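PDB 5L0L: LPG0439 HIT-related domain-containing protein from Legionella pneumophila subsp. pneumophila, which is of unknown function but carries a HIT-related domain, of a family whose relatives often bind or hydrolyse nucleotides, in a probably membrane-anchored protein. Local coordinates for residues I17-A22 / S38-P43; I52-N57 / S65-P70; L188-Y193 / V209-K214. All blocks are in the same frame, centred on the assembly; numbering follows the deposited sequence.

Contact 1 (I17-A22 / S38-P43)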
loop_
_atom_site.group_PDB
_atom_site.type_symbol
_atom_site.label_atom_id
_atom_site.label_comp_id
_atom_site.label_asym_id
_atom_site.label_seq_id
_atom_site.Cartn_x
_atom_site.Cartn_y
_atom_site.Cartn_z
ATOM N N ILE A 17 -4.971 22.230 0.669
ATOM C CA ILE A 17 -6.251 22.572 1.276
ATOM C C ILE A 17 -7.279 22.756 0.167
ATOM O O ILE A 17 -8.349 22.145 0.223
ATOM C CB ILE A 17 -6.132 23.822 2.201
ATOM C CG1 ILE A 17 -5.154 23.515 3.360
ATOM C CG2 ILE A 17 -7.513 24.257 2.725
ATOM C CD1 ILE A 17 -4.884 24.666 4.309
ATOM N N ASP A 18 -6.944 23.565 -0.845
ATOM C CA ASP A 18 -7.815 23.770 -2.022
ATOM C C ASP A 18 -7.549 22.632 -3.019
ATOM O O ASP A 18 -7.106 22.853 -4.163
ATOM C CB ASP A 18 -7.581 25.154 -2.650
ATOM C CG ASP A 18 -8.606 25.506 -3.744
ATOM O OD1 ASP A 18 -9.643 24.810 -3.900
ATOM O OD2 ASP A 18 -8.356 26.490 -4.469
ATOM N N TYR A 19 -7.833 21.414 -2.568
ATOM C CA TYR A 19 -7.410 20.209 -3.307
ATOM C C TYR A 19 -8.154 19.949 -4.606
ATOM O O TYR A 19 -7.619 19.203 -5.469
ATOM C CB TYR A 19 -7.487 18.964 -2.420
ATOM C CG TYR A 19 -8.888 18.451 -2.142
ATOM C CD1 TYR A 19 -9.644 18.917 -1.057
ATOM C CD2 TYR A 19 -9.441 17.463 -2.953
ATOM C CE1 TYR A 19 -10.921 18.421 -0.815
ATOM C CE2 TYR A 19 -10.701 16.975 -2.722
ATOM C CZ TYR A 19 -11.437 17.442 -1.654
ATOM O OH TYR A 19 -12.688 16.915 -1.469
ATOM N N THR A 20 -9.360 20.538 -4.752
ATOM C CA THR A 20 -10.180 20.316 -5.977
ATOM C C THR A 20 -9.819 21.239 -7.128
ATOM O O THR A 20 -10.252 20.968 -8.247
ATOM C CB THR A 20 -11.722 20.452 -5.762
ATOM O OG1 THR A 20 -12.059 21.824 -5.505
ATOM C CG2 THR A 20 -12.225 19.552 -4.621
ATOM N N ARG A 21 -9.031 22.291 -6.871
ATOM C CA ARG A 21 -8.710 23.309 -7.894
ATOM C C ARG A 21 -7.975 22.751 -9.105
ATOM O O ARG A 21 -8.156 23.251 -10.211
ATOM C CB ARG A 21 -7.879 24.470 -7.298
ATOM C CG ARG A 21 -7.672 25.659 -8.250
ATOM C CD ARG A 21 -6.833 26.767 -7.618
ATOM N NE ARG A 21 -5.531 26.253 -7.143
ATOM C CZ ARG A 21 -5.004 26.402 -5.917
ATOM N NH1 ARG A 21 -3.808 25.858 -5.653
ATOM N NH2 ARG A 21 -5.620 27.101 -4.954
ATOM N N ALA A 22 -7.163 21.712 -8.910
ATOM C CA ALA A 22 -6.505 21.035 -10.035
ATOM C C ALA A 22 -7.491 20.396 -11.023
ATOM O O ALA A 22 -7.093 20.071 -12.148
ATOM C CB ALA A 22 -5.496 20.005 -9.528
ATOM N N SER A 38 -10.648 12.080 0.411
ATOM C CA SER A 38 -10.790 12.446 -0.991
ATOM C C SER A 38 -10.096 11.432 -1.888
ATOM O O SER A 38 -9.090 10.848 -1.499
ATOM C CB SER A 38 -10.215 13.831 -1.287
ATOM O OG SER A 38 -8.838 13.876 -1.087
ATOM N N VAL A 39 -10.687 11.181 -3.038
ATOM C CA VAL A 39 -10.118 10.373 -4.086
ATOM C C VAL A 39 -10.010 11.261 -5.320
ATOM O O VAL A 39 -11.029 11.747 -5.829
ATOM C CB VAL A 39 -10.986 9.140 -4.382
ATOM C CG1 VAL A 39 -10.397 8.356 -5.537
ATOM C CG2 VAL A 39 -11.166 8.288 -3.099
ATOM N N ILE A 40 -8.786 11.491 -5.813
ATOM C CA ILE A 40 -8.569 12.340 -6.987
ATOM C C ILE A 40 -7.616 11.649 -7.958
ATOM O O ILE A 40 -6.782 10.834 -7.544
ATOM C CB ILE A 40 -8.027 13.766 -6.608
ATOM C CG1 ILE A 40 -6.548 13.723 -6.219
ATOM C CG2 ILE A 40 -8.844 14.383 -5.465
ATOM C CD1 ILE A 40 -5.947 15.088 -5.959
ATOM N N LEU A 41 -7.721 11.957 -9.247
ATOM C CA LEU A 41 -6.654 11.557 -10.168
ATOM C C LEU A 41 -5.422 12.423 -9.867
ATOM O O LEU A 41 -5.544 13.617 -9.540
ATOM C CB LEU A 41 -7.057 11.679 -11.639
ATOM C CG LEU A 41 -8.001 10.612 -12.146
ATOM C CD1 LEU A 41 -8.576 11.069 -13.482
ATOM C CD2 LEU A 41 -7.297 9.261 -12.315
ATOM N N ASN A 42 -4.253 11.810 -9.942
ATOM C CA ASN A 42 -3.012 12.528 -9.683
ATOM C C ASN A 42 -2.835 13.645 -10.721
ATOM O O ASN A 42 -2.759 13.345 -11.914
ATOM C CB ASN A 42 -1.832 11.564 -9.702
ATOM C CG ASN A 42 -0.558 12.213 -9.208
ATOM O OD1 ASN A 42 -0.157 13.271 -9.717
ATOM N ND2 ASN A 42 0.094 11.597 -8.239
ATOM N N PRO A 43 -2.777 14.919 -10.287
ATOM C CA PRO A 43 -2.741 16.001 -11.280
ATOM C C PRO A 43 -1.450 16.098 -12.073
ATOM O O PRO A 43 -1.471 16.716 -13.135
ATOM C CB PRO A 43 -2.908 17.293 -10.459
ATOM C CG PRO A 43 -2.879 16.899 -9.037
ATOM C CD PRO A 43 -2.945 15.414 -8.899
#
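Y19 brings its aromatic ring against strand 35-41, where S38 and I40 both point their CB atoms at the loop 17-22. Its meeting with S38 is the closer: CE2 of Y19 lies 3.5 Å from CB of S38, and the serine OG sits over one face of the ring, 4.0 Å from CE2. CG2 of T20 lies over the opposite face, 3.5 Å above the plane, so the ring is sandwiched between the two. On I40 the CG2 branch approaches the ring edge near its plane, 4.0 Å from CD2 of Y19; the two side chains run at a slant. The tyrosine gets there with CG between the backbone N and the carbonyl carbon (chi1 74°), inside the type I turn from D18 to R21. At the far end CB of A22 rests on the proline ring, 3.9 Å from CB of P43 and close to its CG as well.

Within the turn NH2 of R21 and OD2 of D18 form a salt bridge whose hydrogen bond is bent and weak; the same NH2 bonds to the carbonyl of G13, earlier in the same loop. Y19 also rests on V28 and L56, from neighbouring strands of the HIT-related domain's antiparallel sheet. With no hydrogen bond between the segments, apolar and van der Waals contact holds them together, through a ring with a small serine under one face and an isoleucine methyl at its edge.

Contact 2 (I52-N57 / S65-P70)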
loop_
_atom_site.group_PDB
_atom_site.type_symbol
_atom_site.label_atom_id
_atom_site.label_comp_id
_atom_site.label_asym_id
_atom_site.label_seq_id
_atom_site.Cartn_x
_atom_site.Cartn_y
_atom_site.Cartn_z
ATOM N N ILE A 52 -4.788 9.506 -6.017
ATOM C CA ILE A 52 -4.348 9.767 -4.635
ATOM C C ILE A 52 -5.593 9.659 -3.757
ATOM O O ILE A 52 -6.636 10.247 -4.062
ATOM C CB ILE A 52 -3.754 11.162 -4.489
ATOM C CG1 ILE A 52 -2.583 11.364 -5.465
ATOM C CG2 ILE A 52 -3.298 11.420 -3.040
ATOM C CD1 ILE A 52 -2.173 12.819 -5.635
ATOM N N ILE A 53 -5.482 8.890 -2.686
ATOM C CA ILE A 53 -6.517 8.765 -1.690
ATOM C C ILE A 53 -5.942 9.455 -0.473
ATOM O O ILE A 53 -4.846 9.075 -0.010
ATOM C CB ILE A 53 -6.809 7.293 -1.363
ATOM C CG1 ILE A 53 -7.222 6.557 -2.640
ATOM C CG2 ILE A 53 -7.874 7.203 -0.250
ATOM C CD1 ILE A 53 -7.525 5.084 -2.439
ATOM N N ARG A 54 -6.650 10.487 0.003
ATOM C CA ARG A 54 -6.136 11.371 1.026
ATOM C C ARG A 54 -7.133 11.586 2.162
ATOM O O ARG A 54 -8.330 11.771 1.936
ATOM C CB ARG A 54 -5.712 12.707 0.396
ATOM C CG ARG A 54 -5.336 13.812 1.381
ATOM C CD ARG A 54 -6.534 14.648 1.716
ATOM N NE ARG A 54 -6.215 15.826 2.545
ATOM C CZ ARG A 54 -5.950 17.056 2.082
ATOM N NH1 ARG A 54 -5.933 17.346 0.778
ATOM N NH2 ARG A 54 -5.704 18.014 2.954
ATOM N N TYR A 55 -6.618 11.556 3.385
ATOM C CA TYR A 55 -7.444 11.802 4.562
ATOM C C TYR A 55 -7.586 13.308 4.712
ATOM O O TYR A 55 -6.582 14.008 4.856
ATOM C CB TYR A 55 -6.734 11.224 5.787
ATOM C CG TYR A 55 -7.380 11.535 7.113
ATOM C CD1 TYR A 55 -8.741 11.352 7.309
ATOM C CD2 TYR A 55 -6.599 11.955 8.197
ATOM C CE1 TYR A 55 -9.329 11.636 8.557
ATOM C CE2 TYR A 55 -7.177 12.219 9.442
ATOM C CZ TYR A 55 -8.545 12.077 9.599
ATOM O OH TYR A 55 -9.127 12.327 10.856
ATOM N N LEU A 56 -8.821 13.787 4.678
ATOM C CA LEU A 56 -9.120 15.207 4.814
ATOM C C LEU A 56 -9.179 15.629 6.284
ATOM O O LEU A 56 -8.433 16.492 6.714
ATOM C CB LEU A 56 -10.459 15.535 4.125
ATOM C CG LEU A 56 -10.535 15.295 2.626
ATOM C CD1 LEU A 56 -11.991 15.237 2.127
ATOM C CD2 LEU A 56 -9.761 16.382 1.909
ATOM N N ASN A 57 -10.083 15.013 7.022
ATOM C CA ASN A 57 -10.366 15.408 8.403
ATOM C C ASN A 57 -11.364 14.474 9.054
ATOM O O ASN A 57 -11.985 13.636 8.398
ATOM C CB ASN A 57 -10.939 16.844 8.431
ATOM C CG ASN A 57 -12.316 16.931 7.812
ATOM O OD1 ASN A 57 -12.525 16.568 6.659
ATOM N ND2 ASN A 57 -13.268 17.431 8.572
ATOM N N SER A 65 -5.612 20.638 10.745
ATOM C CA SER A 65 -5.407 19.879 11.972
ATOM C C SER A 65 -4.959 18.438 11.665
ATOM O O SER A 65 -4.461 17.773 12.545
ATOM C CB SER A 65 -6.657 19.835 12.839
ATOM O OG SER A 65 -7.679 19.079 12.211
ATOM N N ALA A 66 -5.186 17.974 10.431
ATOM C CA ALA A 66 -4.722 16.643 9.995
ATOM C C ALA A 66 -3.378 16.642 9.250
ATOM O O ALA A 66 -3.032 15.612 8.607
ATOM C CB ALA A 66 -5.798 15.988 9.144
ATOM N N PHE A 67 -2.620 17.742 9.329
ATOM C CA PHE A 67 -1.266 17.819 8.790
ATOM C C PHE A 67 -0.236 17.595 9.865
ATOM O O PHE A 67 -0.455 17.926 11.043
ATOM C CB PHE A 67 -0.947 19.188 8.178
ATOM C CG PHE A 67 -1.788 19.589 6.999
ATOM C CD1 PHE A 67 -2.447 18.658 6.185
ATOM C CD2 PHE A 67 -1.883 20.947 6.659
ATOM C CE1 PHE A 67 -3.200 19.082 5.095
ATOM C CE2 PHE A 67 -2.636 21.368 5.578
ATOM C CZ PHE A 67 -3.285 20.429 4.780
ATOM N N ASN A 68 0.906 17.031 9.477
ATOM C CA ASN A 68 2.109 17.031 10.323
ATOM C C ASN A 68 1.887 16.499 11.739
ATOM O O ASN A 68 2.220 17.157 12.734
ATOM C CB ASN A 68 2.716 18.457 10.346
ATOM C CG ASN A 68 3.053 18.975 8.948
ATOM O OD1 ASN A 68 3.229 18.206 7.999
ATOM N ND2 ASN A 68 3.149 20.272 8.811
ATOM N N ARG A 69 1.346 15.295 11.829
ATOM C CA ARG A 69 1.115 14.692 13.119
ATOM C C ARG A 69 1.011 13.186 12.970
ATOM O O ARG A 69 0.762 12.695 11.842
ATOM C CB ARG A 69 -0.150 15.261 13.762
ATOM C CG ARG A 69 -1.458 15.012 13.022
ATOM C CD ARG A 69 -2.638 15.205 13.978
ATOM N NE ARG A 69 -3.961 15.102 13.355
ATOM C CZ ARG A 69 -4.625 13.964 13.136
ATOM N NH1 ARG A 69 -4.083 12.770 13.443
ATOM N NH2 ARG A 69 -5.861 14.014 12.626
ATOM N N PRO A 70 1.149 12.460 14.084
ATOM C CA PRO A 70 0.796 11.060 14.036
ATOM C C PRO A 70 -0.671 10.851 13.686
ATOM O O PRO A 70 -1.553 11.663 14.080
ATOM C CB PRO A 70 1.041 10.571 15.495
ATOM C CG PRO A 70 2.023 11.548 16.064
ATOM C CD PRO A 70 1.636 12.859 15.436
HETATM O O HOH W 1 -4.022 14.035 6.425
#
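The ring of Y55 has the backbone N of N57 over one face, 3.7 Å above the plane and offset toward the rim, while NH2 of R69 lies at its edge, in plane, 3.9 Å from CE2 of Y55. Ring and guanidinium planes are 82° apart; with NH2 at the edge and not over the face, this is no cation-pi contact. The second arginine, R54, carries CD2 of L56 on one guanidinium face and sends NH2 to the ring edge of F67, 3.5 Å from CE1 of F67. A66 fills the middle: its CB touches CE2 of Y55 and comes 3.6 Å from the carbonyl O of L56, a closeness that a side chain this small permits.

Each arginine is anchored by backbone carbonyls. A bend at chi2 (-91°) turns the chain of R54 forward along its own strand, where NE binds O of Y55 from above the carbonyl plane at 3.0 Å, and NH2 reaches the carbonyl of S16. R69 uses NE on a lone pair of S65 O, 2.8 Å away, and NH1 on O of P70, which fixes the rotation of its guanidinium. OE2 of E75, on helix 73-92, forms a salt bridge with NH2 of R69 and a hydrogen bond with OH of Y55.

I52 and R54 touch H128 of strand 128-134, which may belong to the histidine motif of HIT proteins. A water donates to O of Y55 and O of A66, linking segments that share no direct hydrogen bond. Beside the bulge at L56 and N57, this buried contact pairs apolar fit with arginines that bind backbone carbonyls of strand and loop, and E75 probably offsets the charge of R69.

Contact 3 (L188-Y193 / V209-K214)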
loop_
_atom_site.group_PDB
_atom_site.type_symbol
_atom_site.label_atom_id
_atom_site.label_comp_id
_atom_site.label_asym_id
_atom_site.label_seq_id
_atom_site.Cartn_x
_atom_site.Cartn_y
_atom_site.Cartn_z
ATOM N N LEU A 188 -18.061 6.944 -13.080
ATOM C CA LEU A 188 -19.079 5.994 -13.475
ATOM C C LEU A 188 -18.838 4.608 -12.890
ATOM O O LEU A 188 -19.767 3.997 -12.343
ATOM C CB LEU A 188 -19.231 5.933 -14.994
ATOM C CG LEU A 188 -20.310 4.962 -15.493
ATOM C CD1 LEU A 188 -21.671 5.318 -14.930
ATOM C CD2 LEU A 188 -20.341 4.950 -17.017
ATOM N N LYS A 189 -17.603 4.105 -12.988
ATOM C CA LYS A 189 -17.321 2.774 -12.475
ATOM C C LYS A 189 -17.509 2.740 -10.949
ATOM O O LYS A 189 -18.020 1.769 -10.416
ATOM C CB LYS A 189 -15.918 2.290 -12.873
ATOM C CG LYS A 189 -15.730 2.025 -14.364
ATOM C CD LYS A 189 -16.702 1.026 -14.911
ATOM C CE LYS A 189 -16.437 0.592 -16.353
ATOM N NZ LYS A 189 -17.690 -0.112 -16.774
ATOM N N LEU A 190 -17.127 3.804 -10.266
ATOM C CA LEU A 190 -17.328 3.875 -8.823
ATOM C C LEU A 190 -18.808 3.924 -8.473
ATOM O O LEU A 190 -19.273 3.192 -7.575
ATOM C CB LEU A 190 -16.591 5.078 -8.247
ATOM C CG LEU A 190 -16.737 5.305 -6.736
ATOM C CD1 LEU A 190 -16.304 4.101 -5.936
ATOM C CD2 LEU A 190 -15.982 6.563 -6.351
ATOM N N ALA A 191 -19.554 4.759 -9.202
ATOM C CA ALA A 191 -20.995 4.894 -8.943
ATOM C C ALA A 191 -21.691 3.560 -9.200
ATOM O O ALA A 191 -22.561 3.162 -8.405
ATOM C CB ALA A 191 -21.610 6.013 -9.764
ATOM N N GLU A 192 -21.295 2.855 -10.262
ATOM C CA GLU A 192 -21.855 1.518 -10.530
ATOM C C GLU A 192 -21.538 0.549 -9.402
ATOM O O GLU A 192 -22.394 -0.232 -8.949
ATOM C CB GLU A 192 -21.346 0.958 -11.850
ATOM C CG GLU A 192 -21.975 1.643 -13.053
ATOM C CD GLU A 192 -21.309 1.353 -14.377
ATOM O OE1 GLU A 192 -20.204 0.798 -14.430
ATOM O OE2 GLU A 192 -21.893 1.715 -15.416
ATOM N N TYR A 193 -20.289 0.583 -8.975
ATOM C CA TYR A 193 -19.837 -0.353 -7.942
ATOM C C TYR A 193 -20.599 -0.157 -6.644
ATOM O O TYR A 193 -20.968 -1.142 -5.974
ATOM C CB TYR A 193 -18.318 -0.279 -7.691
ATOM C CG TYR A 193 -17.889 -1.418 -6.784
ATOM C CD1 TYR A 193 -17.868 -2.736 -7.253
ATOM C CD2 TYR A 193 -17.623 -1.203 -5.439
ATOM C CE1 TYR A 193 -17.526 -3.797 -6.423
ATOM C CE2 TYR A 193 -17.285 -2.255 -4.604
ATOM C CZ TYR A 193 -17.226 -3.540 -5.087
ATOM O OH TYR A 193 -16.893 -4.596 -4.235
ATOM N N VAL A 209 -20.217 7.269 -0.189
ATOM C CA VAL A 209 -19.506 7.821 -1.321
ATOM C C VAL A 209 -20.341 8.952 -1.927
ATOM O O VAL A 209 -21.522 8.747 -2.208
ATOM C CB VAL A 209 -19.328 6.724 -2.387
ATOM C CG1 VAL A 209 -18.643 7.279 -3.622
ATOM C CG2 VAL A 209 -18.583 5.530 -1.818
ATOM N N THR A 210 -19.733 10.125 -2.108
ATOM C CA THR A 210 -20.324 11.224 -2.854
ATOM C C THR A 210 -19.413 11.580 -4.055
ATOM O O THR A 210 -18.313 12.129 -3.874
ATOM C CB THR A 210 -20.502 12.471 -1.962
ATOM O OG1 THR A 210 -21.282 12.116 -0.819
ATOM C CG2 THR A 210 -21.229 13.595 -2.708
ATOM N N ILE A 211 -19.899 11.315 -5.264
ATOM C CA ILE A 211 -19.173 11.636 -6.494
ATOM C C ILE A 211 -19.082 13.150 -6.611
ATOM O O ILE A 211 -20.057 13.841 -6.345
ATOM C CB ILE A 211 -19.893 11.113 -7.745
ATOM C CG1 ILE A 211 -20.025 9.591 -7.726
ATOM C CG2 ILE A 211 -19.202 11.602 -9.026
ATOM C CD1 ILE A 211 -18.746 8.803 -7.724
ATOM N N HIS A 212 -17.924 13.667 -6.992
ATOM C CA HIS A 212 -17.722 15.099 -7.181
ATOM C C HIS A 212 -18.336 15.567 -8.508
ATOM O O HIS A 212 -17.930 15.106 -9.552
ATOM C CB HIS A 212 -16.232 15.426 -7.200
ATOM C CG HIS A 212 -15.930 16.879 -7.413
ATOM N ND1 HIS A 212 -15.911 17.787 -6.380
ATOM C CD2 HIS A 212 -15.612 17.578 -8.527
ATOM C CE1 HIS A 212 -15.589 18.982 -6.843
ATOM N NE2 HIS A 212 -15.417 18.885 -8.148
ATOM N N ASP A 213 -19.308 16.477 -8.466
ATOM C CA ASP A 213 -19.823 17.088 -9.703
ATOM C C ASP A 213 -18.829 18.127 -10.234
ATOM O O ASP A 213 -18.398 19.007 -9.490
ATOM C CB ASP A 213 -21.189 17.761 -9.475
ATOM C CG ASP A 213 -22.285 16.761 -9.154
ATOM O OD1 ASP A 213 -22.092 15.551 -9.387
ATOM O OD2 ASP A 213 -23.357 17.180 -8.661
ATOM N N LYS A 214 -18.448 17.997 -11.501
ATOM C CA LYS A 214 -17.576 18.992 -12.162
ATOM C C LYS A 214 -18.173 20.416 -12.080
ATOM O O LYS A 214 -19.390 20.601 -12.220
ATOM C CB LYS A 214 -17.332 18.630 -13.632
ATOM C CG LYS A 214 -16.000 17.968 -13.919
ATOM C CD LYS A 214 -15.663 18.073 -15.407
ATOM C CE LYS A 214 -14.317 17.422 -15.733
ATOM N NZ LYS A 214 -13.184 18.165 -15.140
#
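L190 supplies most of the apolar contact between helix 176-194 and strand 207-211. Its CD2 branch meets two side chains of the strand, lying 3.8 Å from CD1 of I211 and 3.9 Å from CG1 of V209. With CG anti to the backbone N (chi1 179°), the leucine extends from the helix toward the strand; it and I211 lie side by side, pointing oppositely, and it meets V209 at a slant. A191 adds a lighter touch, its CB 4.4 Å from CG1 of I211; an alanine leaves room for the isoleucine beside the helix. V209 and I211, two residues apart, present their branched side chains on the same side of the strand, while T210 points away.

No hydrogen bond joins the two segments, though K187 of the same helix binds the carbonyl of H212. NZ of K189 and OE1 of E192 form a salt bridge at 3.6 Å, one turn apart on the side turned from the strand.

The short axes run 9.6 Å apart at 146°, roughly antiparallel. Strand 207-211 forms an outer edge of the six-stranded sheet beside strand 25-31, whose I26 and A27 also touch L190. V209 reaches on to L85 of helix 73-92, so both helices pack against this border of the sheet.

How the contacts relate
All three contacts reach the same six-stranded antiparallel sheet. Contacts 1 and 2 are neighbours, with centres 13 Å apart, and share the pairing of strands 35-41 and 51-58: S38 N lies 2.8 Å from R54 O and I40 O 2.8 Å from I52 N, both probable hydrogen bonds. They also join through side chains, CE1 of Y19 packing on CD2 of L56 at 3.6 Å. Contact 3 lies at one border of the sheet, on outermost strand 207-211, its centre about 15 Å from that of contact 1, which it just touches where CG2 of T20 meets CE1 of H212. Contacts 2 and 3 stay apart, about 9 Å between nearest atoms. Along the chain the three follow in series.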